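Local coordinates for Lmo1499 protein (Listeria monocytogenes, PDB 4IIW) that probably acts as a membrane-bound lytic transglycosylase that cleaves nascent peptidoglycan strands endolytically and so ends their elongation, at residues T141-E146 against I168-E173; G174-A179 against E196-T201; S50-I55 against S66-Y71; K59-N64 against Y85-A90. All coordinates share one frame; numbering follows the deposited sequence.

Contact 1: T141-E146 against I168-E173; sequences TMDDPE and IKHPLE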
loop_
_atom_site.group_PDB
_atom_site.type_symbol
_atom_site.label_atom_id
_atom_site.label_comp_id
_atom_site.label_asym_id
_atom_site.label_seq_id
_atom_site.Cartn_x
_atom_site.Cartn_y
_atom_site.Cartn_z
ATOM N N THR B 141 17.451 -19.179 43.327
ATOM C CA THR B 141 18.445 -20.203 43.576
ATOM C C THR B 141 19.651 -19.576 44.262
ATOM O O THR B 141 20.167 -20.099 45.238
ATOM C CB THR B 141 18.911 -20.914 42.274
ATOM O OG1 THR B 141 17.828 -21.644 41.683
ATOM C CG2 THR B 141 20.021 -21.884 42.582
HETATM N N MSE B 142 20.093 -18.445 43.736
HETATM C CA MSE B 142 21.230 -17.741 44.299
HETATM C C MSE B 142 21.086 -17.548 45.794
HETATM O O MSE B 142 22.022 -17.808 46.536
HETATM C CB MSE B 142 21.433 -16.376 43.598
HETATM C CG MSE B 142 22.098 -16.490 42.223
HETATM SE SE MSE B 142 22.013 -14.914 41.082
HETATM C CE MSE B 142 23.263 -15.497 39.699
ATOM N N ASP B 143 19.907 -17.097 46.220
ATOM C CA ASP B 143 19.633 -16.798 47.636
ATOM C C ASP B 143 18.949 -17.938 48.395
ATOM O O ASP B 143 18.591 -17.767 49.561
ATOM C CB ASP B 143 18.798 -15.492 47.771
ATOM C CG ASP B 143 19.609 -14.202 47.434
ATOM O OD1 ASP B 143 20.655 -14.281 46.744
ATOM O OD2 ASP B 143 19.190 -13.101 47.861
ATOM N N ASP B 144 18.775 -19.096 47.763
ATOM C CA ASP B 144 18.116 -20.227 48.436
ATOM C C ASP B 144 18.957 -20.752 49.631
ATOM O O ASP B 144 20.096 -21.183 49.460
ATOM C CB ASP B 144 17.848 -21.360 47.440
ATOM C CG ASP B 144 17.146 -22.547 48.077
ATOM O OD1 ASP B 144 15.975 -22.411 48.487
ATOM O OD2 ASP B 144 17.759 -23.638 48.144
ATOM N N PRO B 145 18.398 -20.702 50.847
ATOM C CA PRO B 145 19.130 -21.180 52.022
ATOM C C PRO B 145 19.805 -22.541 51.823
ATOM O O PRO B 145 20.976 -22.694 52.192
ATOM C CB PRO B 145 18.041 -21.258 53.104
ATOM C CG PRO B 145 17.070 -20.231 52.731
ATOM C CD PRO B 145 17.080 -20.151 51.212
ATOM N N GLU B 146 19.085 -23.518 51.257
ATOM C CA GLU B 146 19.669 -24.847 51.011
ATOM C C GLU B 146 20.774 -24.796 49.941
ATOM O O GLU B 146 21.774 -25.500 50.044
ATOM C CB GLU B 146 18.629 -25.892 50.603
ATOM C CG GLU B 146 17.679 -26.373 51.710
ATOM C CD GLU B 146 16.542 -25.415 51.992
ATOM O OE1 GLU B 146 16.053 -24.744 51.042
ATOM O OE2 GLU B 146 16.113 -25.353 53.172
ATOM N N ILE B 168 23.450 -9.125 55.399
ATOM C CA ILE B 168 23.804 -9.244 53.993
ATOM C C ILE B 168 22.558 -9.313 53.139
ATOM O O ILE B 168 21.624 -10.038 53.480
ATOM C CB ILE B 168 24.624 -10.529 53.740
ATOM C CG1 ILE B 168 25.976 -10.427 54.446
ATOM C CG2 ILE B 168 24.806 -10.775 52.246
ATOM C CD1 ILE B 168 26.833 -11.684 54.345
ATOM N N LYS B 169 22.530 -8.577 52.030
ATOM C CA LYS B 169 21.380 -8.657 51.121
ATOM C C LYS B 169 21.331 -9.995 50.385
ATOM O O LYS B 169 20.309 -10.675 50.405
ATOM C CB LYS B 169 21.410 -7.568 50.063
ATOM C CG LYS B 169 20.799 -6.262 50.434
ATOM C CD LYS B 169 20.585 -5.486 49.130
ATOM C CE LYS B 169 19.697 -4.290 49.270
ATOM N NZ LYS B 169 19.489 -3.735 47.906
ATOM N N HIS B 170 22.427 -10.349 49.711
ATOM C CA HIS B 170 22.495 -11.592 48.938
ATOM C C HIS B 170 23.758 -12.375 49.296
ATOM O O HIS B 170 24.844 -12.048 48.861
ATOM C CB HIS B 170 22.458 -11.283 47.440
ATOM C CG HIS B 170 21.314 -10.405 47.034
ATOM N ND1 HIS B 170 19.996 -10.791 47.172
ATOM C CD2 HIS B 170 21.291 -9.175 46.470
ATOM C CE1 HIS B 170 19.210 -9.827 46.730
ATOM N NE2 HIS B 170 19.970 -8.837 46.293
ATOM N N PRO B 171 23.604 -13.441 50.065
ATOM C CA PRO B 171 24.739 -14.196 50.577
ATOM C C PRO B 171 25.943 -14.412 49.641
ATOM O O PRO B 171 27.070 -14.236 50.081
ATOM C CB PRO B 171 24.107 -15.525 50.958
ATOM C CG PRO B 171 22.728 -15.151 51.348
ATOM C CD PRO B 171 22.327 -14.095 50.396
ATOM N N LEU B 172 25.708 -14.766 48.378
ATOM C CA LEU B 172 26.811 -15.072 47.449
ATOM C C LEU B 172 27.295 -13.873 46.639
ATOM O O LEU B 172 28.110 -14.013 45.713
ATOM C CB LEU B 172 26.422 -16.239 46.524
ATOM C CG LEU B 172 26.097 -17.557 47.254
ATOM C CD1 LEU B 172 25.527 -18.589 46.297
ATOM C CD2 LEU B 172 27.318 -18.137 47.945
ATOM N N GLU B 173 26.822 -12.684 46.979
ATOM C CA GLU B 173 27.268 -11.495 46.262
ATOM C C GLU B 173 28.782 -11.475 46.373
ATOM O O GLU B 173 29.322 -11.563 47.461
ATOM C CB GLU B 173 26.657 -10.228 46.866
ATOM C CG GLU B 173 26.849 -9.003 46.010
ATOM C CD GLU B 173 25.949 -8.988 44.773
ATOM O OE1 GLU B 173 24.712 -8.824 44.916
ATOM O OE2 GLU B 173 26.484 -9.101 43.653
#
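Asp143 and His170 meet through a single His-carboxylate hydrogen bond that ties the last part of helix 135-143 to the loop ahead of strand 180-181. The donor is His170 ND1, and the acceptor is Asp143 OD2 at 2.5 Å. The bond is nearly straight, with an angle of 170° at the hydrogen. OD2 lies at the edge of the imidazole, close to its plane, and accepts on its syn lone pair. The carboxylate itself is turned 46° from the ring. This bond should restrict rotation of the ring about its CB-CG bond. On one face of the ring lies CB of the preceding residue, Lys169. Asp143 OD1 lies 3.6 Å from His170 CB and only brushes Pro171, 4.0 Å from its CD.

On the packed side the buried Leu172 sets CD1 3.6 Å from Met142 O, a carbon against a backbone carbonyl. Residues His170 to Glu173 form a type I beta turn, closed by Glu173 N bonding to His170 O at 2.8 Å. The turn brings Pro171 and Leu172 up to the helix end. The loose side is the polar one, for Asp143 and His170 are both partly exposed.

Met142 is a selenomethionine. It runs off to pack on Leu119, Ile122 and Ile126 of helix 119-129 and on Ile194 of helix 190-204. Pro171 and Leu172 rest on helix 145-154 through Val148 and Phe147.

Contact 2: G174-A179 against E196-T201; sequences GYLYPA and EMVKAT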
loop_
_atom_site.group_PDB
_atom_site.type_symbol
_atom_site.label_atom_id
_atom_site.label_comp_id
_atom_site.label_asym_id
_atom_site.label_seq_id
_atom_site.Cartn_x
_atom_site.Cartn_y
_atom_site.Cartn_z
ATOM N N GLY B 174 29.460 -11.429 45.243
ATOM C CA GLY B 174 30.927 -11.388 45.200
ATOM C C GLY B 174 31.629 -12.727 45.066
ATOM O O GLY B 174 32.829 -12.780 44.783
ATOM N N TYR B 175 30.887 -13.816 45.245
ATOM C CA TYR B 175 31.470 -15.165 45.202
ATOM C C TYR B 175 31.385 -15.899 43.854
ATOM O O TYR B 175 31.871 -17.006 43.720
ATOM C CB TYR B 175 30.872 -16.004 46.318
ATOM C CG TYR B 175 31.331 -15.583 47.682
ATOM C CD1 TYR B 175 30.702 -14.548 48.373
ATOM C CD2 TYR B 175 32.391 -16.224 48.298
ATOM C CE1 TYR B 175 31.130 -14.171 49.648
ATOM C CE2 TYR B 175 32.824 -15.851 49.571
ATOM C CZ TYR B 175 32.191 -14.834 50.243
ATOM O OH TYR B 175 32.645 -14.489 51.510
ATOM N N LEU B 176 30.789 -15.267 42.855
ATOM C CA LEU B 176 30.725 -15.834 41.499
ATOM C C LEU B 176 31.819 -15.150 40.661
ATOM O O LEU B 176 31.688 -13.999 40.266
ATOM C CB LEU B 176 29.333 -15.628 40.909
ATOM C CG LEU B 176 28.231 -16.506 41.523
ATOM C CD1 LEU B 176 28.214 -16.460 43.018
ATOM C CD2 LEU B 176 26.882 -16.106 40.950
ATOM N N TYR B 177 32.896 -15.882 40.393
ATOM C CA TYR B 177 34.083 -15.334 39.726
ATOM C C TYR B 177 33.841 -14.875 38.293
ATOM O O TYR B 177 33.081 -15.510 37.553
ATOM C CB TYR B 177 35.195 -16.402 39.744
ATOM C CG TYR B 177 36.593 -15.887 39.471
ATOM C CD1 TYR B 177 37.315 -15.215 40.464
ATOM C CD2 TYR B 177 37.217 -16.092 38.232
ATOM C CE1 TYR B 177 38.607 -14.728 40.224
ATOM C CE2 TYR B 177 38.528 -15.615 37.991
ATOM C CZ TYR B 177 39.204 -14.938 38.991
ATOM O OH TYR B 177 40.470 -14.458 38.766
ATOM N N PRO B 178 34.483 -13.761 37.894
ATOM C CA PRO B 178 34.377 -13.312 36.525
ATOM C C PRO B 178 35.333 -14.096 35.613
ATOM O O PRO B 178 36.529 -14.092 35.824
ATOM C CB PRO B 178 34.759 -11.832 36.599
ATOM C CG PRO B 178 35.580 -11.689 37.789
ATOM C CD PRO B 178 35.277 -12.828 38.715
ATOM N N ALA B 179 34.772 -14.769 34.619
ATOM C CA ALA B 179 35.509 -15.577 33.663
ATOM C C ALA B 179 34.531 -16.002 32.571
ATOM O O ALA B 179 33.377 -15.562 32.551
ATOM C CB ALA B 179 36.114 -16.806 34.347
ATOM N N GLU B 196 29.729 -23.659 39.245
ATOM C CA GLU B 196 30.996 -23.499 38.526
ATOM C C GLU B 196 31.653 -22.148 38.794
ATOM O O GLU B 196 32.874 -22.043 38.830
ATOM C CB GLU B 196 30.831 -23.710 37.022
ATOM C CG GLU B 196 30.533 -25.139 36.663
ATOM C CD GLU B 196 31.678 -26.073 37.017
ATOM O OE1 GLU B 196 32.793 -25.901 36.468
ATOM O OE2 GLU B 196 31.451 -26.995 37.825
HETATM N N MSE B 197 30.848 -21.124 39.003
HETATM C CA MSE B 197 31.376 -19.801 39.275
HETATM C C MSE B 197 31.935 -19.749 40.689
HETATM O O MSE B 197 32.973 -19.101 40.928
HETATM C CB MSE B 197 30.303 -18.749 39.080
HETATM C CG MSE B 197 29.727 -18.738 37.667
HETATM SE SE MSE B 197 28.313 -17.399 37.448
HETATM C CE MSE B 197 27.863 -17.775 35.606
ATOM N N VAL B 198 31.275 -20.425 41.627
ATOM C CA VAL B 198 31.777 -20.453 42.997
ATOM C C VAL B 198 33.101 -21.250 43.042
ATOM O O VAL B 198 34.040 -20.880 43.743
ATOM C CB VAL B 198 30.739 -21.008 43.999
ATOM C CG1 VAL B 198 31.369 -21.199 45.355
ATOM C CG2 VAL B 198 29.546 -20.062 44.103
ATOM N N LYS B 199 33.172 -22.318 42.258
ATOM C CA LYS B 199 34.382 -23.118 42.163
ATOM C C LYS B 199 35.522 -22.305 41.568
ATOM O O LYS B 199 36.660 -22.421 42.010
ATOM C CB LYS B 199 34.120 -24.385 41.337
ATOM C CG LYS B 199 35.367 -25.058 40.805
ATOM C CD LYS B 199 35.146 -26.499 40.464
ATOM C CE LYS B 199 33.990 -26.732 39.544
ATOM N NZ LYS B 199 33.803 -28.192 39.300
ATOM N N ALA B 200 35.232 -21.492 40.563
ATOM C CA ALA B 200 36.280 -20.666 39.966
ATOM C C ALA B 200 36.867 -19.723 41.030
ATOM O O ALA B 200 38.082 -19.522 41.087
ATOM C CB ALA B 200 35.746 -19.877 38.782
ATOM N N THR B 201 36.008 -19.160 41.880
ATOM C CA THR B 201 36.488 -18.252 42.912
ATOM C C THR B 201 37.453 -19.008 43.821
ATOM O O THR B 201 38.563 -18.561 44.046
ATOM C CB THR B 201 35.340 -17.641 43.751
ATOM O OG1 THR B 201 34.537 -16.763 42.933
ATOM C CG2 THR B 201 35.911 -16.864 44.974
HETATM O O HOH W 1 34.344 -14.127 43.004
#
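Thr201 turns OG1 beside its own backbone N (chi1 -67°), within bonding distance of Tyr175 O, while Tyr177 CG is anti to its backbone N (chi1 -163°), which carries the ring past Thr201. Tyr177 CB, placed by the backbone, packs on Ala200 CB. The motif is a loop docked on a helix: residues 174-179, with no regular structure, lie along helix 190-204. Thr201 OG1 donates to Tyr175 O at 2.8 Å, reaching it from well above the carbonyl plane. The CA-H of Val198 points at the same oxygen.

A second bond uses the backbone alone. Tyr177 N donates to Met197 O at 3.3 Å, with an angle of 171° at the hydrogen. That oxygen also takes the helical bond from Thr201 N, and the two donors come from opposite faces of its plane. The loop is thus added to an intact helical turn.

Beside these bonds, Leu176 makes the apolar part. It crosses the selenomethionine Met197 obliquely, with their CB atoms 3.7 Å apart. Leu176 CD1 meets Val198 CG2 at 4.0 Å. Both Leu176 and Met197 also pack on Ile122 of helix 119-129, so the contact belongs to a buried three-way junction. The Tyr175 ring reaches the other way, and its OH bonds to His220. At the backbone angles of Gly174 a CB would press on the carbonyl O of Glu173. One water donates to Gly174 O at 2.7 Å and to Thr201 OG1 at 2.6 Å.

Contact 3: S50-I55 against S66-Y71; sequences SDISTI and SIFSFY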
loop_
_atom_site.group_PDB
_atom_site.type_symbol
_atom_site.label_atom_id
_atom_site.label_comp_id
_atom_site.label_asym_id
_atom_site.label_seq_id
_atom_site.Cartn_x
_atom_site.Cartn_y
_atom_site.Cartn_z
ATOM N N SER B 50 8.169 2.861 14.898
ATOM C CA SER B 50 9.037 3.752 14.139
ATOM C C SER B 50 10.466 3.562 14.613
ATOM O O SER B 50 11.385 3.471 13.805
ATOM C CB SER B 50 8.583 5.203 14.269
ATOM O OG SER B 50 7.358 5.399 13.565
ATOM N N ASP B 51 10.654 3.475 15.925
ATOM C CA ASP B 51 11.984 3.244 16.450
ATOM C C ASP B 51 12.646 2.048 15.782
ATOM O O ASP B 51 13.765 2.160 15.297
ATOM C CB ASP B 51 11.945 3.027 17.958
ATOM C CG ASP B 51 11.673 4.292 18.709
ATOM O OD1 ASP B 51 12.056 5.351 18.183
ATOM O OD2 ASP B 51 11.099 4.230 19.824
ATOM N N ILE B 52 11.928 0.926 15.735
ATOM C CA ILE B 52 12.448 -0.316 15.154
ATOM C C ILE B 52 12.748 -0.206 13.666
ATOM O O ILE B 52 13.814 -0.628 13.196
ATOM C CB ILE B 52 11.456 -1.472 15.372
ATOM C CG1 ILE B 52 11.337 -1.801 16.867
ATOM C CG2 ILE B 52 11.892 -2.720 14.625
ATOM C CD1 ILE B 52 10.175 -2.701 17.210
ATOM N N SER B 53 11.797 0.341 12.923
ATOM C CA SER B 53 11.956 0.530 11.489
ATOM C C SER B 53 13.229 1.312 11.167
ATOM O O SER B 53 14.003 0.940 10.293
ATOM C CB SER B 53 10.751 1.305 10.931
ATOM O OG SER B 53 9.538 0.615 11.183
ATOM N N THR B 54 13.437 2.396 11.897
ATOM C CA THR B 54 14.555 3.287 11.653
ATOM C C THR B 54 15.891 2.652 12.015
ATOM O O THR B 54 16.902 2.904 11.334
ATOM C CB THR B 54 14.316 4.606 12.390
ATOM O OG1 THR B 54 13.070 5.128 11.936
ATOM C CG2 THR B 54 15.413 5.623 12.124
ATOM N N ILE B 55 15.919 1.822 13.059
ATOM C CA ILE B 55 17.157 1.105 13.386
ATOM C C ILE B 55 17.482 0.119 12.244
ATOM O O ILE B 55 18.638 0.013 11.844
ATOM C CB ILE B 55 17.086 0.378 14.726
ATOM C CG1 ILE B 55 17.005 1.383 15.877
ATOM C CG2 ILE B 55 18.329 -0.460 14.943
ATOM C CD1 ILE B 55 16.480 0.754 17.139
ATOM N N SER B 66 9.671 3.697 6.584
ATOM C CA SER B 66 8.209 3.866 6.394
ATOM C C SER B 66 7.495 2.613 5.901
ATOM O O SER B 66 6.435 2.209 6.430
ATOM C CB SER B 66 7.922 4.930 5.347
ATOM O OG SER B 66 8.466 6.159 5.746
ATOM N N ILE B 67 8.050 2.042 4.844
ATOM C CA ILE B 67 7.474 0.876 4.217
ATOM C C ILE B 67 7.464 -0.307 5.211
ATOM O O ILE B 67 6.509 -1.092 5.268
ATOM C CB ILE B 67 8.187 0.597 2.912
ATOM C CG1 ILE B 67 7.789 1.699 1.910
ATOM C CG2 ILE B 67 7.832 -0.779 2.406
ATOM C CD1 ILE B 67 8.668 1.831 0.636
ATOM N N PHE B 68 8.488 -0.398 6.038
ATOM C CA PHE B 68 8.513 -1.433 7.050
ATOM C C PHE B 68 7.438 -1.171 8.127
ATOM O O PHE B 68 6.793 -2.093 8.590
ATOM C CB PHE B 68 9.895 -1.514 7.666
ATOM C CG PHE B 68 10.068 -2.652 8.608
ATOM C CD1 PHE B 68 9.838 -2.489 9.963
ATOM C CD2 PHE B 68 10.473 -3.884 8.145
ATOM C CE1 PHE B 68 9.983 -3.551 10.842
ATOM C CE2 PHE B 68 10.626 -4.945 9.023
ATOM C CZ PHE B 68 10.385 -4.770 10.379
ATOM N N SER B 69 7.260 0.078 8.539
ATOM C CA SER B 69 6.238 0.398 9.520
ATOM C C SER B 69 4.868 0.034 8.984
ATOM O O SER B 69 4.006 -0.455 9.731
ATOM C CB SER B 69 6.246 1.878 9.879
ATOM O OG SER B 69 7.408 2.182 10.617
ATOM N N PHE B 70 4.667 0.272 7.693
ATOM C CA PHE B 70 3.401 -0.043 7.067
ATOM C C PHE B 70 3.179 -1.549 7.069
ATOM O O PHE B 70 2.082 -2.009 7.301
ATOM C CB PHE B 70 3.358 0.501 5.627
ATOM C CG PHE B 70 2.072 0.201 4.914
ATOM C CD1 PHE B 70 0.960 1.009 5.085
ATOM C CD2 PHE B 70 1.966 -0.897 4.078
ATOM C CE1 PHE B 70 -0.215 0.718 4.445
ATOM C CE2 PHE B 70 0.787 -1.183 3.431
ATOM C CZ PHE B 70 -0.298 -0.381 3.613
ATOM N N TYR B 71 4.227 -2.323 6.820
ATOM C CA TYR B 71 4.078 -3.778 6.801
ATOM C C TYR B 71 3.582 -4.275 8.150
ATOM O O TYR B 71 2.622 -5.080 8.242
ATOM C CB TYR B 71 5.405 -4.450 6.462
ATOM C CG TYR B 71 5.317 -5.941 6.411
ATOM C CD1 TYR B 71 5.289 -6.693 7.572
ATOM C CD2 TYR B 71 5.290 -6.611 5.197
ATOM C CE1 TYR B 71 5.209 -8.066 7.530
ATOM C CE2 TYR B 71 5.213 -7.984 5.139
ATOM C CZ TYR B 71 5.171 -8.714 6.306
ATOM O OH TYR B 71 5.083 -10.099 6.260
HETATM O O HOH W 2 7.566 5.057 10.718
#
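Ser53 and Ser69 face each other between helix 49-58 and helix 65-75, the two helices of a beta-alpha-alpha-beta unit resembling a LysM fold. The short axes pass 8.6 Å apart at an angle of 134°, so the helices run roughly antiparallel but well splayed. The two hydroxyls meet tip to tip, with Ser53 OG and Ser69 OG 2.7 Å apart in a hydrogen bond. Ser53 OG also bonds to Ile49 O in its own helix, so the hydroxyl has partners on two helices.

The Phe68 ring stands beside this serine pair and turns its edge to it. Ser53 OG lies in the ring plane, 3.3 Å from Phe68 CD1. The first torsion of Phe68, -173°, extends the ring away from its backbone N and over to helix 49-58. Ile52 CG2 comes obliquely to the ring, 4.3 Å from CE1 of Phe68. Val97 of helix 93-102 and Leu56 add further apolar cover to the ring.

Toward Ser50 the contact borders a second subunit, where Ser50 OG bonds to Glu57 of that chain. A water bridges the two helices here, 2.9 Å from Ser50 OG and 2.9 Å from Ser69 OG.

Contact 4: K59-N64 against Y85-A90; sequences KKVINN and YELSPA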
loop_
_atom_site.group_PDB
_atom_site.type_symbol
_atom_site.label_atom_id
_atom_site.label_comp_id
_atom_site.label_asym_id
_atom_site.label_seq_id
_atom_site.Cartn_x
_atom_site.Cartn_y
_atom_site.Cartn_z
ATOM N N LYS B 59 20.862 0.354 10.030
ATOM C CA LYS B 59 21.762 -0.799 9.928
ATOM C C LYS B 59 21.790 -1.475 8.552
ATOM O O LYS B 59 22.457 -2.491 8.363
ATOM C CB LYS B 59 21.442 -1.792 11.040
ATOM C CG LYS B 59 21.910 -1.308 12.420
ATOM C CD LYS B 59 23.449 -1.213 12.446
ATOM C CE LYS B 59 24.022 -0.917 13.824
ATOM N NZ LYS B 59 25.512 -0.898 13.800
ATOM N N LYS B 60 21.050 -0.891 7.611
ATOM C CA LYS B 60 21.005 -1.335 6.221
ATOM C C LYS B 60 20.470 -2.742 6.039
ATOM O O LYS B 60 20.927 -3.463 5.175
ATOM C CB LYS B 60 22.389 -1.199 5.581
ATOM C CG LYS B 60 22.925 0.201 5.607
ATOM C CD LYS B 60 24.391 0.209 5.259
ATOM C CE LYS B 60 24.996 1.596 5.402
ATOM N NZ LYS B 60 26.496 1.556 5.280
ATOM N N VAL B 61 19.509 -3.126 6.862
ATOM C CA VAL B 61 18.877 -4.435 6.742
ATOM C C VAL B 61 17.668 -4.250 5.826
ATOM O O VAL B 61 17.284 -5.146 5.079
ATOM C CB VAL B 61 18.431 -4.971 8.115
ATOM C CG1 VAL B 61 17.630 -6.261 7.964
ATOM C CG2 VAL B 61 19.630 -5.150 9.025
ATOM N N ILE B 62 17.029 -3.098 5.943
ATOM C CA ILE B 62 15.961 -2.754 5.059
ATOM C C ILE B 62 16.354 -1.439 4.398
ATOM O O ILE B 62 17.323 -0.767 4.795
ATOM C CB ILE B 62 14.592 -2.644 5.750
ATOM C CG1 ILE B 62 14.502 -1.391 6.622
ATOM C CG2 ILE B 62 14.278 -3.932 6.534
ATOM C CD1 ILE B 62 13.219 -1.298 7.383
ATOM N N ASN B 63 15.586 -1.087 3.383
ATOM C CA ASN B 63 15.822 0.092 2.576
ATOM C C ASN B 63 15.061 1.323 3.076
ATOM O O ASN B 63 15.607 2.404 3.106
ATOM C CB ASN B 63 15.382 -0.268 1.153
ATOM C CG ASN B 63 15.685 0.797 0.141
ATOM O OD1 ASN B 63 16.634 0.653 -0.656
ATOM N ND2 ASN B 63 14.868 1.878 0.131
ATOM N N ASN B 64 13.833 1.122 3.543
ATOM C CA ASN B 64 12.936 2.209 3.878
ATOM C C ASN B 64 12.146 1.947 5.157
ATOM O O ASN B 64 11.347 1.018 5.227
ATOM C CB ASN B 64 12.000 2.336 2.671
ATOM C CG ASN B 64 11.071 3.512 2.740
ATOM O OD1 ASN B 64 10.199 3.576 3.601
ATOM N ND2 ASN B 64 11.201 4.419 1.769
ATOM N N TYR B 85 19.385 -9.127 17.690
ATOM C CA TYR B 85 19.065 -10.051 16.604
ATOM C C TYR B 85 20.155 -10.091 15.522
ATOM O O TYR B 85 20.828 -9.091 15.286
ATOM C CB TYR B 85 17.762 -9.594 15.940
ATOM C CG TYR B 85 16.556 -9.588 16.859
ATOM C CD1 TYR B 85 15.727 -10.711 16.960
ATOM C CD2 TYR B 85 16.241 -8.465 17.633
ATOM C CE1 TYR B 85 14.623 -10.716 17.797
ATOM C CE2 TYR B 85 15.122 -8.464 18.483
ATOM C CZ TYR B 85 14.323 -9.592 18.551
ATOM O OH TYR B 85 13.243 -9.630 19.393
ATOM N N GLU B 86 20.346 -11.253 14.887
ATOM C CA GLU B 86 21.248 -11.359 13.726
ATOM C C GLU B 86 20.378 -11.445 12.494
ATOM O O GLU B 86 19.721 -12.454 12.240
ATOM C CB GLU B 86 22.234 -12.528 13.787
ATOM C CG GLU B 86 23.497 -12.189 14.575
ATOM C CD GLU B 86 24.557 -13.288 14.552
ATOM O OE1 GLU B 86 25.416 -13.290 15.464
ATOM O OE2 GLU B 86 24.533 -14.148 13.637
ATOM N N LEU B 87 20.378 -10.351 11.751
ATOM C CA LEU B 87 19.589 -10.213 10.552
ATOM C C LEU B 87 20.525 -10.064 9.370
ATOM O O LEU B 87 21.697 -9.731 9.521
ATOM C CB LEU B 87 18.699 -8.964 10.663
ATOM C CG LEU B 87 17.830 -8.858 11.922
ATOM C CD1 LEU B 87 17.153 -7.512 11.995
ATOM C CD2 LEU B 87 16.803 -9.988 11.982
ATOM N N SER B 88 19.985 -10.298 8.191
ATOM C CA SER B 88 20.739 -10.209 6.963
ATOM C C SER B 88 20.061 -9.191 6.038
ATOM O O SER B 88 18.844 -9.022 6.095
ATOM C CB SER B 88 20.764 -11.590 6.314
ATOM O OG SER B 88 21.495 -11.576 5.111
ATOM N N PRO B 89 20.839 -8.478 5.205
ATOM C CA PRO B 89 20.129 -7.601 4.296
ATOM C C PRO B 89 19.409 -8.454 3.250
ATOM O O PRO B 89 19.799 -9.591 2.991
ATOM C CB PRO B 89 21.237 -6.742 3.659
ATOM C CG PRO B 89 22.540 -7.280 4.171
ATOM C CD PRO B 89 22.269 -8.563 4.881
ATOM N N ALA B 90 18.342 -7.915 2.688
ATOM C CA ALA B 90 17.539 -8.627 1.695
ATOM C C ALA B 90 16.745 -9.775 2.324
ATOM O O ALA B 90 16.026 -10.482 1.612
ATOM C CB ALA B 90 18.399 -9.129 0.538
HETATM O O HOH W 3 17.432 -4.926 2.189
#
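The backbone at Val61 runs close to that at Pro89, with CA atoms 4.2 Å apart, yet no direct hydrogen bond joins the two segments. The contact lies in a LysM-like beta-alpha-alpha-beta unit. It sets the loop between helix 49-58 and helix 65-75 against the end of strand 83-87. Lys60 ends the first helix in a Schellman motif. Its positive phi of 62° lets the chain leave the helix.

Val61 carries most of the side-chain packing. Its CG1 sits opposite its own backbone N (chi1 173°), which points it at the end of the strand, 4.0 Å from Leu87 CB and 3.5 Å from Ser88 O just beyond it. The Val61 and Leu87 side chains cross at about a right angle. Lys60 O lies 3.6 Å from Pro89 CB. The Lys60 side chain itself extends away from the strand segment.

Other apolar groups surround both side chains. Leu87 packs on Val41 of the paired strand and on Leu56, while Val61 meets Ile96 of helix 93-102. Ser88 faces away and bonds through OG to Glu37 O. Val61 O also accepts from Asn76 of a third subunit. A water links the two backbones: it donates to Val61 O at 2.9 Å and accepts from Ala90 N at 3.2 Å.

How the contacts relate
The contacts fall into two pairs far apart in space. Contacts 1 and 2 touch where Met142 packs on Leu176, and share the loop before strand 180-181. Contacts 3 and 4 touch where Phe68 meets Ile62, and both belong to the unit of helices 49-58 and 65-75 and strand 83-87. Between the pairs the centres are about 38 to 44 Å apart. Contacts 2 and 3 are buried; contacts 1 and 4 are only partly so. Contact 1 relies on a histidine-carboxylate hydrogen bond, contact 2 on bonds to backbone carbonyls beside apolar packing, contact 3 on hydroxyls, and contact 4 on apolar packing and water. Contacts 3 and 4 reach a third subunit, while no other chain touches contact 1.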